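Long-range contact in DinB-like domain-containing protein (Enterococcus faecalis, PDB 3CEX), which is of unknown function but belongs to the DinB superfamily of helical-bundle proteins, some of whose members are metal-dependent enzymes: residues A[27-37]-A[164-172]. Numbering follows the deposited sequence.
With ACY (acetic acid), chain C.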
loop_
_atom_site.group_PDB
_atom_site.type_symbol
_atom_site.label_atom_id
_atom_site.label_comp_id
_atom_site.label_asym_id
_atom_site.label_seq_id
_atom_site.Cartn_x
_atom_site.Cartn_y
_atom_site.Cartn_z
ATOM N N GLN A 27 17.044 9.007 -1.714
ATOM C CA GLN A 27 17.864 9.131 -0.497
ATOM C C GLN A 27 19.010 8.147 -0.456
ATOM O O GLN A 27 19.795 8.186 0.488
ATOM C CB GLN A 27 17.012 8.982 0.764
ATOM C CG GLN A 27 15.917 10.047 0.858
ATOM C CD GLN A 27 14.993 9.809 2.022
ATOM O OE1 GLN A 27 15.423 9.837 3.198
ATOM N NE2 GLN A 27 13.710 9.564 1.719
HETATM N N MSE A 28 19.140 7.280 -1.458
HETATM C CA MSE A 28 20.092 6.181 -1.363
HETATM C C MSE A 28 21.125 6.212 -2.472
HETATM O O MSE A 28 20.839 6.664 -3.559
HETATM C CB MSE A 28 19.339 4.838 -1.441
HETATM C CG MSE A 28 18.221 4.791 -0.435
HETATM SE SE MSE A 28 17.099 3.210 -0.542
HETATM C CE MSE A 28 18.093 1.971 0.662
ATOM N N THR A 29 22.308 5.690 -2.193
ATOM C CA THR A 29 23.260 5.318 -3.247
ATOM C C THR A 29 22.774 4.005 -3.867
ATOM O O THR A 29 21.914 3.337 -3.294
ATOM C CB THR A 29 24.680 5.104 -2.673
ATOM O OG1 THR A 29 24.656 3.963 -1.794
ATOM C CG2 THR A 29 25.163 6.365 -1.915
ATOM N N VAL A 30 23.290 3.654 -5.043
ATOM C CA VAL A 30 22.908 2.399 -5.679
ATOM C C VAL A 30 23.347 1.207 -4.811
ATOM O O VAL A 30 22.617 0.241 -4.715
ATOM C CB VAL A 30 23.432 2.265 -7.159
ATOM C CG1 VAL A 30 24.891 2.294 -7.221
ATOM C CG2 VAL A 30 22.937 0.972 -7.802
ATOM N N ALA A 31 24.512 1.280 -4.162
ATOM C CA ALA A 31 24.955 0.201 -3.254
ATOM C C ALA A 31 23.963 -0.027 -2.116
ATOM O O ALA A 31 23.618 -1.173 -1.779
ATOM C CB ALA A 31 26.377 0.483 -2.700
ATOM N N GLU A 32 23.452 1.064 -1.562
ATOM C CA GLU A 32 22.434 0.999 -0.509
ATOM C C GLU A 32 21.134 0.417 -1.029
ATOM O O GLU A 32 20.519 -0.425 -0.362
ATOM C CB GLU A 32 22.174 2.383 0.088
ATOM C CG GLU A 32 23.262 2.786 1.110
ATOM C CD GLU A 32 23.353 4.275 1.367
ATOM O OE1 GLU A 32 22.574 5.063 0.760
ATOM O OE2 GLU A 32 24.220 4.661 2.202
ATOM N N ALA A 33 20.712 0.874 -2.198
ATOM C CA ALA A 33 19.484 0.382 -2.835
ATOM C C ALA A 33 19.552 -1.116 -3.090
ATOM O O ALA A 33 18.535 -1.803 -3.016
ATOM C CB ALA A 33 19.244 1.109 -4.161
ATOM N N ASN A 34 20.740 -1.604 -3.446
ATOM C CA ASN A 34 20.968 -3.037 -3.691
ATOM C C ASN A 34 21.067 -3.897 -2.423
ATOM O O ASN A 34 21.210 -5.108 -2.512
ATOM C CB ASN A 34 22.283 -3.213 -4.475
ATOM C CG ASN A 34 22.167 -2.796 -5.920
ATOM O OD1 ASN A 34 21.083 -2.792 -6.486
ATOM N ND2 ASN A 34 23.294 -2.487 -6.534
ATOM N N THR A 35 21.052 -3.274 -1.248
ATOM C CA THR A 35 21.332 -3.975 -0.016
ATOM C C THR A 35 20.085 -4.609 0.560
ATOM O O THR A 35 19.084 -3.912 0.838
ATOM C CB THR A 35 21.947 -3.044 1.019
ATOM O OG1 THR A 35 23.206 -2.589 0.513
ATOM C CG2 THR A 35 22.168 -3.772 2.380
HETATM N N MSE A 36 20.142 -5.926 0.776
HETATM C CA MSE A 36 19.007 -6.576 1.441
HETATM C C MSE A 36 19.359 -6.812 2.898
HETATM O O MSE A 36 20.339 -7.502 3.194
HETATM C CB MSE A 36 18.460 -7.781 0.645
HETATM C CG MSE A 36 19.101 -9.080 0.748
HETATM SE SE MSE A 36 17.969 -10.372 -0.263
HETATM C CE MSE A 36 16.638 -10.866 1.063
ATOM N N PRO A 37 18.650 -6.125 3.820
ATOM C CA PRO A 37 19.055 -6.169 5.225
ATOM C C PRO A 37 18.826 -7.492 5.993
ATOM O O PRO A 37 19.363 -7.646 7.088
ATOM C CB PRO A 37 18.284 -4.991 5.870
ATOM C CG PRO A 37 17.202 -4.646 4.968
ATOM C CD PRO A 37 17.504 -5.224 3.603
ATOM N N TYR A 164 10.518 1.057 4.841
ATOM C CA TYR A 164 11.083 0.280 5.947
ATOM C C TYR A 164 12.479 -0.259 5.639
ATOM O O TYR A 164 13.370 -0.160 6.466
ATOM C CB TYR A 164 10.063 -0.803 6.402
ATOM C CG TYR A 164 9.124 -0.329 7.508
ATOM C CD1 TYR A 164 8.850 1.016 7.702
ATOM C CD2 TYR A 164 8.519 -1.220 8.367
ATOM C CE1 TYR A 164 8.025 1.460 8.742
ATOM C CE2 TYR A 164 7.713 -0.784 9.397
ATOM C CZ TYR A 164 7.466 0.567 9.570
ATOM O OH TYR A 164 6.650 1.017 10.597
ATOM N N THR A 165 12.668 -0.854 4.470
ATOM C CA THR A 165 13.994 -1.309 4.090
ATOM C C THR A 165 14.992 -0.144 4.103
ATOM O O THR A 165 16.128 -0.286 4.549
ATOM C CB THR A 165 13.992 -1.885 2.685
ATOM O OG1 THR A 165 13.237 -3.097 2.675
ATOM C CG2 THR A 165 15.446 -2.179 2.231
ATOM N N ARG A 166 14.581 1.003 3.578
ATOM C CA ARG A 166 15.422 2.207 3.591
ATOM C C ARG A 166 15.837 2.554 5.007
ATOM O O ARG A 166 17.026 2.788 5.275
ATOM C CB ARG A 166 14.687 3.401 2.961
ATOM C CG ARG A 166 15.520 4.695 2.807
ATOM C CD ARG A 166 14.626 5.936 2.744
ATOM N NE ARG A 166 14.020 6.287 4.026
ATOM C CZ ARG A 166 12.762 6.720 4.204
ATOM N NH1 ARG A 166 12.347 7.019 5.426
ATOM N NH2 ARG A 166 11.916 6.855 3.187
ATOM N N ARG A 167 14.875 2.586 5.920
ATOM C CA ARG A 167 15.154 2.864 7.324
ATOM C C ARG A 167 16.142 1.884 7.938
ATOM O O ARG A 167 17.043 2.291 8.666
ATOM C CB ARG A 167 13.862 2.951 8.155
ATOM C CG ARG A 167 12.995 4.159 7.771
ATOM C CD ARG A 167 11.632 4.126 8.417
ATOM N NE ARG A 167 10.816 5.288 8.069
ATOM C CZ ARG A 167 9.627 5.573 8.616
ATOM N NH1 ARG A 167 9.118 4.813 9.582
ATOM N NH2 ARG A 167 8.947 6.641 8.219
ATOM N N LEU A 168 15.995 0.605 7.609
ATOM C CA LEU A 168 16.910 -0.414 8.117
ATOM C C LEU A 168 18.292 -0.292 7.519
ATOM O O LEU A 168 19.288 -0.570 8.190
ATOM C CB LEU A 168 16.354 -1.814 7.806
ATOM C CG LEU A 168 15.041 -2.176 8.476
ATOM C CD1 LEU A 168 14.459 -3.435 7.900
ATOM C CD2 LEU A 168 15.284 -2.309 9.985
ATOM N N VAL A 169 18.374 0.158 6.273
ATOM C CA VAL A 169 19.649 0.170 5.569
ATOM C C VAL A 169 20.447 1.439 5.853
ATOM O O VAL A 169 21.666 1.378 6.075
ATOM C CB VAL A 169 19.459 -0.024 4.031
ATOM C CG1 VAL A 169 20.786 0.173 3.294
ATOM C CG2 VAL A 169 18.856 -1.414 3.736
ATOM N N ILE A 170 19.777 2.581 5.850
ATOM C CA ILE A 170 20.468 3.861 6.051
ATOM C C ILE A 170 20.123 4.593 7.351
ATOM O O ILE A 170 20.592 5.696 7.558
ATOM C CB ILE A 170 20.269 4.819 4.818
ATOM C CG1 ILE A 170 18.898 5.482 4.802
ATOM C CG2 ILE A 170 20.459 4.062 3.503
ATOM C CD1 ILE A 170 18.757 6.548 3.694
ATOM N N GLY A 171 19.288 4.003 8.202
ATOM C CA GLY A 171 18.964 4.573 9.511
ATOM C C GLY A 171 18.107 5.828 9.504
ATOM O O GLY A 171 18.039 6.555 10.494
ATOM N N LYS A 172 17.452 6.109 8.397
ATOM C CA LYS A 172 16.600 7.285 8.338
ATOM C C LYS A 172 15.565 7.125 7.250
ATOM O O LYS A 172 15.647 6.264 6.362
ATOM C CB LYS A 172 17.432 8.572 8.111
ATOM C CG LYS A 172 18.137 8.640 6.757
ATOM C CD LYS A 172 19.100 9.822 6.648
ATOM C CE LYS A 172 19.384 10.165 5.173
ATOM N NZ LYS A 172 18.168 10.650 4.412
ATOM O OXT LYS A 172 14.598 7.866 7.290
HETATM C C ACY C . 8.871 8.404 5.129
HETATM O O ACY C . 9.124 8.359 3.887
HETATM O OXT ACY C . 9.720 8.126 6.021
HETATM C CH3 ACY C . 7.483 8.818 5.595
#
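Gln-27 lies across the side chain of Arg-166, at the place where the connection leaving helix 8-25 passes the C-terminal end of helix 144-170 in the DinB-type helical bundle. Its carboxamide sits over one face of the guanidinium, the two planes 31° apart, with NE2 3.6 Å from Arg-166 NH2. OE1 accepts a weak hydrogen bond from Lys-172 NZ, while NE2 donates back to the carbonyl of Glu-23. Next, selenomethionine Met-28 folds inward through a bend at its last torsion (chi3 88°): SE rests on the aliphatic stem of Arg-166, and CE rests on the helix surface formed by Arg-166 CA, Val-169 CB and Ile-170 CG2, with Val-44 of helix 44-62 packing against Met-28 as well. Thr-29 and Glu-32 form a capping box at the start of helix 30-33. Glu-32 OE1 takes the Thr-29 N-H from above the carboxylate plane, 3.0 Å from N, and this bond holds the carboxylate beside Ile-170, whose CG2 comes within 3.6 Å of Glu-32 CD. Further along, Thr-35 brings its CB to 4.1 Å from Val-169 CG1. The ring of Pro-37 then lies against Thr-165 CG2, Leu-168 CB and Val-169 CG2, while Thr-165 turns its hydroxyl to the carbonyl of Lys-42. Ile-41 of the second subunit also packs on Leu-168, placing this end of the contact at the dimer interface. At the other end, the chain terminus folds back on Arg-166, which grips its carboxylate side-on and also binds an acetate, probably from the crystallisation liquor, together with Arg-167. The straighter of the two bonds to the terminus runs from Arg-166 NE to Lys-172 O, 2.8 Å long at 173° and in the carbonyl plane.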